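Side-chain contacts in Medium/long-chain acyl-CoA thioesterase YigI (Shewanella oneidensis, PDB 3E8P), which probably hydrolyses medium- and long-chain fatty acyl-CoA to the free fatty acid and CoA, as a hotdog-fold thioesterase: residues Gln29-Pro32 with Phe33-Leu36; Gly71-Ala74 with Thr75-Val79; Trp96-Glu99 with Glu100-Arg104. All blocks are in the same frame, centred on the assembly; numbering follows the deposited sequence.

In the fold
Along the chain the three contacts come in series; none nests in or crosses another. Interaction 1 closes the turn between helix 14-29 and the short helix 32-37. Interaction 2 is one turn near the start of helix 70-90, the long helix packed against the antiparallel sheet. These two touch, H34 NE2 lying 3.7 Å from V79 CG2 and F33 CE2 3.7 Å from T75 OG1, and both reach the second subunit. Interaction 3 starts helix 98-107 beyond the other end of helix 70-90; its nearest atoms are about 13 Å from interaction 2 and about 12 Å from interaction 1, and it lies opposite interaction 2 across the chain's centre.

Interaction 1 (Gln29-Pro32 with Phe33-Leu36); sequences QHVP and FHNL
V31 lays its CG1 methyl squarely over the imidazole of H34, 3.4 Å from the ring centroid and only 4° off the ring normal, a CH-pi contact over the face. CG1 is carried over the ring centre by a first torsion that sets it anti to the backbone N (chi1 178°). CB, placed by the backbone, stands separately beside the ring nitrogen, 3.4 Å from H34 ND1. This is the tight, buried side. The ring is further fixed through its nitrogens: ND1 is hydrogen-bonded to F27 O and NE2 to H69 NE2 of the second subunit. F33 is also buried, against T75 of helix 70-90 and V72 of the second subunit.

Between the two sides runs the backbone of a helix start. V31 holds the N-cap position, just after helix 14-29 has ended, and its carbonyl O accepts from N35 N at 3.1 Å and weakly from H34 N. L36 N bonds to P32 O one step further on.

The looser, solvent side belongs to Q29 and N35. N35 ND2 donates to Q29 O at 2.7 Å with an N-H...O angle of 166°; the acceptor lies close to the amide plane, although the donor sits well above the plane of the carbonyl it meets. A water bridges V31 N and N35 OD1, accepting from V31 N at 2.9 Å and probably donating to N35 OD1, 3.0 Å away, though other acceptors compete for its protons.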
ATOM      1  N   GLN A  29      -8.234  16.917  23.006  1.00 48.92           N
ATOM      2  CA  GLN A  29      -9.355  17.835  23.209  1.00 49.62           C
ATOM      3  C   GLN A  29      -9.553  18.898  22.133  1.00 49.22           C
ATOM      4  O   GLN A  29     -10.673  19.357  21.913  1.00 49.86           O
ATOM      5  CB  GLN A  29      -9.218  18.537  24.570  1.00 51.21           C
ATOM      6  CG  GLN A  29      -9.317  17.611  25.787  1.00 54.58           C
ATOM      7  CD  GLN A  29     -10.702  16.990  25.954  1.00 58.06           C
ATOM      8  OE1 GLN A  29     -10.885  16.052  26.736  1.00 59.07           O
ATOM      9  NE2 GLN A  29     -11.685  17.515  25.221  1.00 58.81           N
ATOM     10  N   HIS A  30      -8.481  19.292  21.459  1.00 47.95           N
ATOM     11  CA  HIS A  30      -8.603  20.335  20.454  1.00 47.51           C
ATOM     12  C   HIS A  30      -8.625  19.904  18.993  1.00 45.38           C
ATOM     13  O   HIS A  30      -8.154  20.624  18.115  1.00 46.19           O
ATOM     14  CB  HIS A  30      -7.523  21.391  20.688  1.00 50.97           C
ATOM     15  CG  HIS A  30      -7.616  22.036  22.036  1.00 54.26           C
ATOM     16  ND1 HIS A  30      -7.151  21.429  23.183  1.00 56.05           N
ATOM     17  CD2 HIS A  30      -8.196  23.194  22.431  1.00 55.69           C
ATOM     18  CE1 HIS A  30      -7.444  22.183  24.227  1.00 56.67           C
ATOM     19  NE2 HIS A  30      -8.079  23.259  23.799  1.00 57.26           N
ATOM     20  N   VAL A  31      -9.183  18.728  18.735  1.00 41.42           N
ATOM     21  CA  VAL A  31      -9.306  18.241  17.373  1.00 37.47           C
ATOM     22  C   VAL A  31     -10.769  17.875  17.193  1.00 35.43           C
ATOM     23  O   VAL A  31     -11.227  16.847  17.683  1.00 34.00           O
ATOM     24  CB  VAL A  31      -8.425  16.998  17.109  1.00 38.02           C
ATOM     25  CG1 VAL A  31      -8.649  16.506  15.685  1.00 37.97           C
ATOM     26  CG2 VAL A  31      -6.951  17.345  17.303  1.00 36.52           C
ATOM     27  N   PRO A  32     -11.532  18.731  16.501  1.00 34.91           N
ATOM     28  CA  PRO A  32     -12.957  18.491  16.265  1.00 34.39           C
ATOM     29  C   PRO A  32     -13.350  17.071  15.857  1.00 33.27           C
ATOM     30  O   PRO A  32     -14.287  16.509  16.415  1.00 33.74           O
ATOM     31  CB  PRO A  32     -13.304  19.528  15.198  1.00 35.06           C
ATOM     32  CG  PRO A  32     -12.455  20.690  15.605  1.00 35.79           C
ATOM     33  CD  PRO A  32     -11.118  20.030  15.941  1.00 35.64           C
ATOM     34  N   PHE A  33     -12.647  16.478  14.898  1.00 31.84           N
ATOM     35  CA  PHE A  33     -13.013  15.129  14.472  1.00 30.59           C
ATOM     36  C   PHE A  33     -12.779  14.066  15.541  1.00 28.61           C
ATOM     37  O   PHE A  33     -13.468  13.058  15.557  1.00 30.23           O
ATOM     38  CB  PHE A  33     -12.279  14.733  13.181  1.00 29.18           C
ATOM     39  CG  PHE A  33     -12.856  13.500  12.515  1.00 27.82           C
ATOM     40  CD1 PHE A  33     -14.219  13.425  12.221  1.00 25.13           C
ATOM     41  CD2 PHE A  33     -12.041  12.412  12.186  1.00 26.81           C
ATOM     42  CE1 PHE A  33     -14.768  12.286  11.613  1.00 24.22           C
ATOM     43  CE2 PHE A  33     -12.581  11.266  11.576  1.00 24.94           C
ATOM     44  CZ  PHE A  33     -13.946  11.206  11.291  1.00 23.21           C
ATOM     45  N   HIS A  34     -11.805  14.280  16.421  1.00 29.96           N
ATOM     46  CA  HIS A  34     -11.530  13.314  17.491  1.00 31.71           C
ATOM     47  C   HIS A  34     -12.622  13.438  18.540  1.00 33.74           C
ATOM     48  O   HIS A  34     -13.008  12.450  19.165  1.00 34.95           O
ATOM     49  CB  HIS A  34     -10.163  13.570  18.143  1.00 27.81           C
ATOM     50  CG  HIS A  34      -9.006  13.384  17.213  1.00 28.40           C
ATOM     51  ND1 HIS A  34      -7.708  13.703  17.561  1.00 26.09           N
ATOM     52  CD2 HIS A  34      -8.956  12.955  15.929  1.00 24.67           C
ATOM     53  CE1 HIS A  34      -6.913  13.484  16.530  1.00 25.82           C
ATOM     54  NE2 HIS A  34      -7.645  13.032  15.526  1.00 25.77           N
ATOM     55  N   ASN A  35     -13.116  14.661  18.729  1.00 35.53           N
ATOM     56  CA  ASN A  35     -14.171  14.905  19.697  1.00 36.85           C
ATOM     57  C   ASN A  35     -15.504  14.371  19.180  1.00 35.68           C
ATOM     58  O   ASN A  35     -16.382  14.019  19.959  1.00 35.55           O
ATOM     59  CB  ASN A  35     -14.260  16.401  20.024  1.00 39.67           C
ATOM     60  CG  ASN A  35     -13.023  16.910  20.764  1.00 42.77           C
ATOM     61  OD1 ASN A  35     -12.486  16.226  21.630  1.00 45.15           O
ATOM     62  ND2 ASN A  35     -12.579  18.118  20.434  1.00 44.77           N
ATOM     63  N   LEU A  36     -15.649  14.292  17.864  1.00 34.01           N
ATOM     64  CA  LEU A  36     -16.884  13.773  17.284  1.00 34.12           C
ATOM     65  C   LEU A  36     -16.926  12.255  17.437  1.00 34.22           C
ATOM     66  O   LEU A  36     -17.981  11.678  17.678  1.00 35.21           O
ATOM     67  CB  LEU A  36     -16.976  14.136  15.801  1.00 32.04           C
ATOM     68  CG  LEU A  36     -18.212  13.610  15.064  1.00 32.13           C
ATOM     69  CD1 LEU A  36     -19.458  14.402  15.483  1.00 33.84           C
ATOM     70  CD2 LEU A  36     -17.994  13.740  13.566  1.00 33.60           C
TER
HETATM   71  O   HOH W   1      -9.695  16.375  20.416  1.00 33.20           O

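Interaction 2 (Gly71-Ala74 with Thr75-Val79); sequences GVTA and TVLDV
G71 O is gripped twice by T75: the hydroxyl OG1 donates to it at 2.8 Å and the amide N at 2.9 Å. The two donors come from opposite faces of the carbonyl plane, tilted from it by 30° and 32°, which lets one oxygen serve both. The hydroxyl gets there because chi1 of -65° sets OG1 beside its own backbone N, leaning back over the preceding turn. A buried polar group is thereby satisfied inside its own helix, without any partner from another part of the fold being needed for this bond.

The other carbonyls of the turn take the regular i to i+4 bonds: V76 N to V72 O at 2.9 Å, L77 N to T73 O at 3.0 Å and D78 N to A74 O at 3.1 Å. Here helix 70-90 is the central helix of the hotdog fold, lying against the antiparallel sheet: V76 packs on V51 and I53, and L77 on M144 and L146. Carbon contacts complete the turn. T73 and L77 run side by side, CG2 of T73 3.9 Å from L77 CD1, and V72 CG1 lies 4.3 Å from V76 CG2.

D78 OD2 is hydrogen-bonded beyond the turn, to both T110 OG1 and Y161 OH. On the subunit interface A74 packs against A74 of the second subunit.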
ATOM      1  N   GLY A  71     -13.889   3.019   8.469  1.00 23.73           N
ATOM      2  CA  GLY A  71     -13.359   4.372   8.454  1.00 23.61           C
ATOM      3  C   GLY A  71     -12.815   4.775   9.815  1.00 23.14           C
ATOM      4  O   GLY A  71     -11.860   5.545   9.908  1.00 24.08           O
ATOM      5  N   VAL A  72     -13.427   4.251  10.876  1.00 22.33           N
ATOM      6  CA  VAL A  72     -12.983   4.549  12.227  1.00 21.52           C
ATOM      7  C   VAL A  72     -11.652   3.867  12.452  1.00 20.71           C
ATOM      8  O   VAL A  72     -10.712   4.455  12.986  1.00 20.31           O
ATOM      9  CB  VAL A  72     -13.963   4.013  13.288  1.00 23.47           C
ATOM     10  CG1 VAL A  72     -13.363   4.200  14.674  1.00 20.34           C
ATOM     11  CG2 VAL A  72     -15.308   4.728  13.178  1.00 24.12           C
ATOM     12  N   THR A  73     -11.577   2.608  12.049  1.00 21.28           N
ATOM     13  CA  THR A  73     -10.340   1.852  12.204  1.00 23.87           C
ATOM     14  C   THR A  73      -9.199   2.584  11.486  1.00 22.46           C
ATOM     15  O   THR A  73      -8.112   2.739  12.038  1.00 24.63           O
ATOM     16  CB  THR A  73     -10.503   0.436  11.638  1.00 24.20           C
ATOM     17  OG1 THR A  73     -11.501  -0.261  12.395  1.00 24.68           O
ATOM     18  CG2 THR A  73      -9.204  -0.318  11.715  1.00 23.99           C
ATOM     19  N   ALA A  74      -9.464   3.049  10.270  1.00 20.67           N
ATOM     20  CA  ALA A  74      -8.463   3.777   9.495  1.00 20.73           C
ATOM     21  C   ALA A  74      -8.103   5.097  10.172  1.00 21.92           C
ATOM     22  O   ALA A  74      -6.945   5.501  10.165  1.00 21.88           O
ATOM     23  CB  ALA A  74      -8.978   4.034   8.090  1.00 19.17           C
ATOM     24  N   THR A  75      -9.092   5.765  10.765  1.00 23.31           N
ATOM     25  CA  THR A  75      -8.855   7.042  11.449  1.00 23.41           C
ATOM     26  C   THR A  75      -7.906   6.846  12.632  1.00 22.92           C
ATOM     27  O   THR A  75      -6.929   7.588  12.790  1.00 23.71           O
ATOM     28  CB  THR A  75     -10.192   7.672  11.960  1.00 22.42           C
ATOM     29  OG1 THR A  75     -11.016   8.001  10.838  1.00 23.33           O
ATOM     30  CG2 THR A  75      -9.930   8.945  12.748  1.00 20.99           C
ATOM     31  N   VAL A  76      -8.182   5.832  13.450  1.00 22.49           N
ATOM     32  CA  VAL A  76      -7.344   5.542  14.616  1.00 22.83           C
ATOM     33  C   VAL A  76      -5.917   5.150  14.227  1.00 21.83           C
ATOM     34  O   VAL A  76      -4.949   5.636  14.801  1.00 21.12           O
ATOM     35  CB  VAL A  76      -7.943   4.401  15.471  1.00 23.15           C
ATOM     36  CG1 VAL A  76      -7.024   4.095  16.659  1.00 24.93           C
ATOM     37  CG2 VAL A  76      -9.323   4.792  15.951  1.00 23.65           C
ATOM     38  N   LEU A  77      -5.787   4.274  13.238  1.00 24.15           N
ATOM     39  CA  LEU A  77      -4.467   3.834  12.808  1.00 24.27           C
ATOM     40  C   LEU A  77      -3.617   4.990  12.288  1.00 24.49           C
ATOM     41  O   LEU A  77      -2.412   5.033  12.546  1.00 25.51           O
ATOM     42  CB  LEU A  77      -4.593   2.749  11.734  1.00 24.68           C
ATOM     43  CG  LEU A  77      -5.148   1.401  12.205  1.00 25.30           C
ATOM     44  CD1 LEU A  77      -5.499   0.532  11.002  1.00 24.65           C
ATOM     45  CD2 LEU A  77      -4.125   0.709  13.071  1.00 23.64           C
ATOM     46  N   ASP A  78      -4.236   5.925  11.568  1.00 24.80           N
ATOM     47  CA  ASP A  78      -3.508   7.078  11.016  1.00 24.67           C
ATOM     48  C   ASP A  78      -3.011   8.013  12.119  1.00 24.15           C
ATOM     49  O   ASP A  78      -1.870   8.484  12.086  1.00 23.14           O
ATOM     50  CB  ASP A  78      -4.388   7.880  10.046  1.00 27.67           C
ATOM     51  CG  ASP A  78      -3.598   8.953   9.295  1.00 31.50           C
ATOM     52  OD1 ASP A  78      -4.206   9.936   8.829  1.00 32.85           O
ATOM     53  OD2 ASP A  78      -2.362   8.806   9.160  1.00 33.91           O
ATOM     54  N   VAL A  79      -3.877   8.275  13.091  1.00 23.24           N
ATOM     55  CA  VAL A  79      -3.540   9.132  14.222  1.00 24.14           C
ATOM     56  C   VAL A  79      -2.436   8.499  15.074  1.00 26.31           C
ATOM     57  O   VAL A  79      -1.512   9.189  15.522  1.00 26.90           O
ATOM     58  CB  VAL A  79      -4.783   9.384  15.104  1.00 27.45           C
ATOM     59  CG1 VAL A  79      -4.389  10.210  16.328  1.00 26.28           C
ATOM     60  CG2 VAL A  79      -5.861  10.099  14.280  1.00 24.60           C
TER

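Interaction 3 (Trp96-Glu99 with Glu100-Arg104); sequences WTIE and ELQQR
The apolar part of this contact is W96 laid against L101. CD2 of L101 sits over one face of the indole, 3.7 Å from the centroid of the five-membered ring and 19° off its normal, a CH-pi contact; CD1 of L101 packs separately on W96 CB at 3.6 Å. L101 also touches V90 of helix 70-90 and V19 of helix 14-29.

Around the same indole stand groups that differ in charge and approach. E100 brings CG to the ring's edge and OE1 obliquely to 3.3 Å from W96 CE3, its carboxylate steeply turned to the ring. The guanidinium of R104 is met at the edge as well: W96 CH2 lies over one guanidinium face, 3.6 Å from R104 NH2, and the two planes stand 83° apart, so they are not stacked. A bend at chi2 (-75°) turns the R104 chain toward that edge. The cation-pi partner of W96 is R93, outside the contact.

Hydrogen bonds form the third group. T97 and E100 make a capping box at the start of helix 98-107. T97 N donates to E100 OE1 at 2.9 Å, on the anti side of the carboxylate and out of its plane. The return bond, E100 N to T97 OG1, is less certain because that hydroxyl is crowded in the model. Behind the cap, L101 N bonds to T97 O as well as to I98 O, and Q103 N to E99 O at 2.8 Å.

A carboxylate at this helix start would probably be stabilised in its charged form by the helix dipole, while R104, packed on the indole edge, is hydrogen-bonded to N137 OD1 and to V163 O near the C terminus.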
ATOM      1  N   TRP A  96      16.963  19.891  20.454  1.00 71.79           N
ATOM      2  CA  TRP A  96      15.613  20.378  20.184  1.00 71.32           C
ATOM      3  C   TRP A  96      15.221  21.567  21.057  1.00 71.12           C
ATOM      4  O   TRP A  96      15.252  21.481  22.283  1.00 70.28           O
ATOM      5  CB  TRP A  96      14.575  19.272  20.407  1.00 70.81           C
ATOM      6  CG  TRP A  96      14.547  18.184  19.371  1.00 70.95           C
ATOM      7  CD1 TRP A  96      14.523  16.841  19.606  1.00 71.11           C
ATOM      8  CD2 TRP A  96      14.487  18.342  17.946  1.00 71.09           C
ATOM      9  NE1 TRP A  96      14.450  16.150  18.419  1.00 71.04           N
ATOM     10  CE2 TRP A  96      14.425  17.048  17.385  1.00 71.50           C
ATOM     11  CE3 TRP A  96      14.476  19.449  17.089  1.00 71.11           C
ATOM     12  CZ2 TRP A  96      14.355  16.833  16.002  1.00 71.28           C
ATOM     13  CZ3 TRP A  96      14.407  19.235  15.713  1.00 71.17           C
ATOM     14  CH2 TRP A  96      14.347  17.936  15.186  1.00 71.68           C
ATOM     15  N   THR A  97      14.851  22.677  20.424  1.00 70.93           N
ATOM     16  CA  THR A  97      14.404  23.848  21.167  1.00 71.34           C
ATOM     17  C   THR A  97      12.883  23.806  21.048  1.00 71.35           C
ATOM     18  O   THR A  97      12.350  23.296  20.061  1.00 71.39           O
ATOM     19  CB  THR A  97      14.933  25.165  20.557  1.00 71.69           C
ATOM     20  OG1 THR A  97      14.150  25.518  19.411  1.00 71.95           O
ATOM     21  CG2 THR A  97      16.388  25.008  20.138  1.00 71.89           C
ATOM     22  N   ILE A  98      12.183  24.333  22.042  1.00 71.37           N
ATOM     23  CA  ILE A  98      10.727  24.309  22.036  1.00 71.81           C
ATOM     24  C   ILE A  98      10.065  24.633  20.696  1.00 71.99           C
ATOM     25  O   ILE A  98       9.315  23.816  20.164  1.00 71.71           O
ATOM     26  CB  ILE A  98      10.146  25.255  23.096  1.00 72.99           C
ATOM     27  CG1 ILE A  98      10.758  24.944  24.466  1.00 74.58           C
ATOM     28  CG2 ILE A  98       8.632  25.099  23.148  1.00 72.55           C
ATOM     29  CD1 ILE A  98      12.183  25.467  24.651  1.00 73.76           C
ATOM     30  N   GLU A  99      10.330  25.814  20.149  1.00 72.18           N
ATOM     31  CA  GLU A  99       9.717  26.203  18.879  1.00 71.99           C
ATOM     32  C   GLU A  99      10.258  25.407  17.697  1.00 70.51           C
ATOM     33  O   GLU A  99       9.584  25.258  16.676  1.00 69.95           O
ATOM     34  CB  GLU A  99       9.910  27.703  18.622  1.00 74.03           C
ATOM     35  CG  GLU A  99      11.350  28.138  18.395  1.00 75.72           C
ATOM     36  CD  GLU A  99      11.471  29.639  18.185  1.00 78.06           C
ATOM     37  OE1 GLU A  99      11.051  30.396  19.090  1.00 77.84           O
ATOM     38  OE2 GLU A  99      11.983  30.059  17.122  1.00 77.64           O
ATOM     39  N   GLU A 100      11.479  24.904  17.843  1.00 68.57           N
ATOM     40  CA  GLU A 100      12.121  24.116  16.799  1.00 66.87           C
ATOM     41  C   GLU A 100      11.296  22.843  16.576  1.00 65.48           C
ATOM     42  O   GLU A 100      11.241  22.308  15.471  1.00 64.70           O
ATOM     43  CB  GLU A 100      13.553  23.778  17.229  1.00 68.00           C
ATOM     44  CG  GLU A 100      14.433  23.136  16.169  1.00 68.92           C
ATOM     45  CD  GLU A 100      15.860  22.918  16.663  1.00 70.59           C
ATOM     46  OE1 GLU A 100      16.032  22.325  17.752  1.00 69.40           O
ATOM     47  OE2 GLU A 100      16.812  23.335  15.964  1.00 70.86           O
ATOM     48  N   LEU A 101      10.647  22.371  17.634  1.00 64.04           N
ATOM     49  CA  LEU A 101       9.810  21.184  17.546  1.00 62.88           C
ATOM     50  C   LEU A 101       8.374  21.574  17.226  1.00 62.04           C
ATOM     51  O   LEU A 101       7.623  20.786  16.660  1.00 61.34           O
ATOM     52  CB  LEU A 101       9.857  20.386  18.854  1.00 62.30           C
ATOM     53  CG  LEU A 101      11.052  19.443  19.022  1.00 62.19           C
ATOM     54  CD1 LEU A 101      11.022  18.807  20.400  1.00 62.10           C
ATOM     55  CD2 LEU A 101      11.012  18.371  17.946  1.00 61.67           C
ATOM     56  N   GLN A 102       7.994  22.794  17.590  1.00 61.50           N
ATOM     57  CA  GLN A 102       6.643  23.265  17.317  1.00 61.57           C
ATOM     58  C   GLN A 102       6.504  23.563  15.828  1.00 60.23           C
ATOM     59  O   GLN A 102       5.417  23.448  15.261  1.00 59.27           O
ATOM     60  CB  GLN A 102       6.324  24.510  18.153  1.00 63.47           C
ATOM     61  CG  GLN A 102       6.165  24.213  19.641  1.00 66.62           C
ATOM     62  CD  GLN A 102       5.685  25.414  20.435  1.00 68.40           C
ATOM     63  OE1 GLN A 102       6.376  26.433  20.523  1.00 69.40           O
ATOM     64  NE2 GLN A 102       4.494  25.301  21.016  1.00 67.85           N
ATOM     65  N   GLN A 103       7.611  23.949  15.200  1.00 58.83           N
ATOM     66  CA  GLN A 103       7.608  24.217  13.770  1.00 58.05           C
ATOM     67  C   GLN A 103       7.515  22.864  13.078  1.00 56.38           C
ATOM     68  O   GLN A 103       6.936  22.738  11.997  1.00 56.77           O
ATOM     69  CB  GLN A 103       8.890  24.935  13.356  1.00 59.99           C
ATOM     70  CG  GLN A 103       8.943  26.389  13.803  1.00 64.08           C
ATOM     71  CD  GLN A 103      10.250  27.064  13.440  1.00 65.46           C
ATOM     72  OE1 GLN A 103      10.703  26.989  12.295  1.00 66.26           O
ATOM     73  NE2 GLN A 103      10.864  27.734  14.415  1.00 66.31           N
ATOM     74  N   ARG A 104       8.088  21.851  13.719  1.00 54.17           N
ATOM     75  CA  ARG A 104       8.057  20.495  13.190  1.00 51.86           C
ATOM     76  C   ARG A 104       6.625  19.980  13.220  1.00 50.38           C
ATOM     77  O   ARG A 104       6.144  19.400  12.250  1.00 50.11           O
ATOM     78  CB  ARG A 104       8.949  19.577  14.029  1.00 51.27           C
ATOM     79  CG  ARG A 104      10.436  19.742  13.776  1.00 50.80           C
ATOM     80  CD  ARG A 104      10.842  19.116  12.459  1.00 50.05           C
ATOM     81  NE  ARG A 104      12.285  19.161  12.244  1.00 49.32           N
ATOM     82  CZ  ARG A 104      12.990  18.165  11.715  1.00 49.84           C
ATOM     83  NH1 ARG A 104      12.381  17.045  11.351  1.00 48.60           N
ATOM     84  NH2 ARG A 104      14.301  18.284  11.557  1.00 48.67           N
TER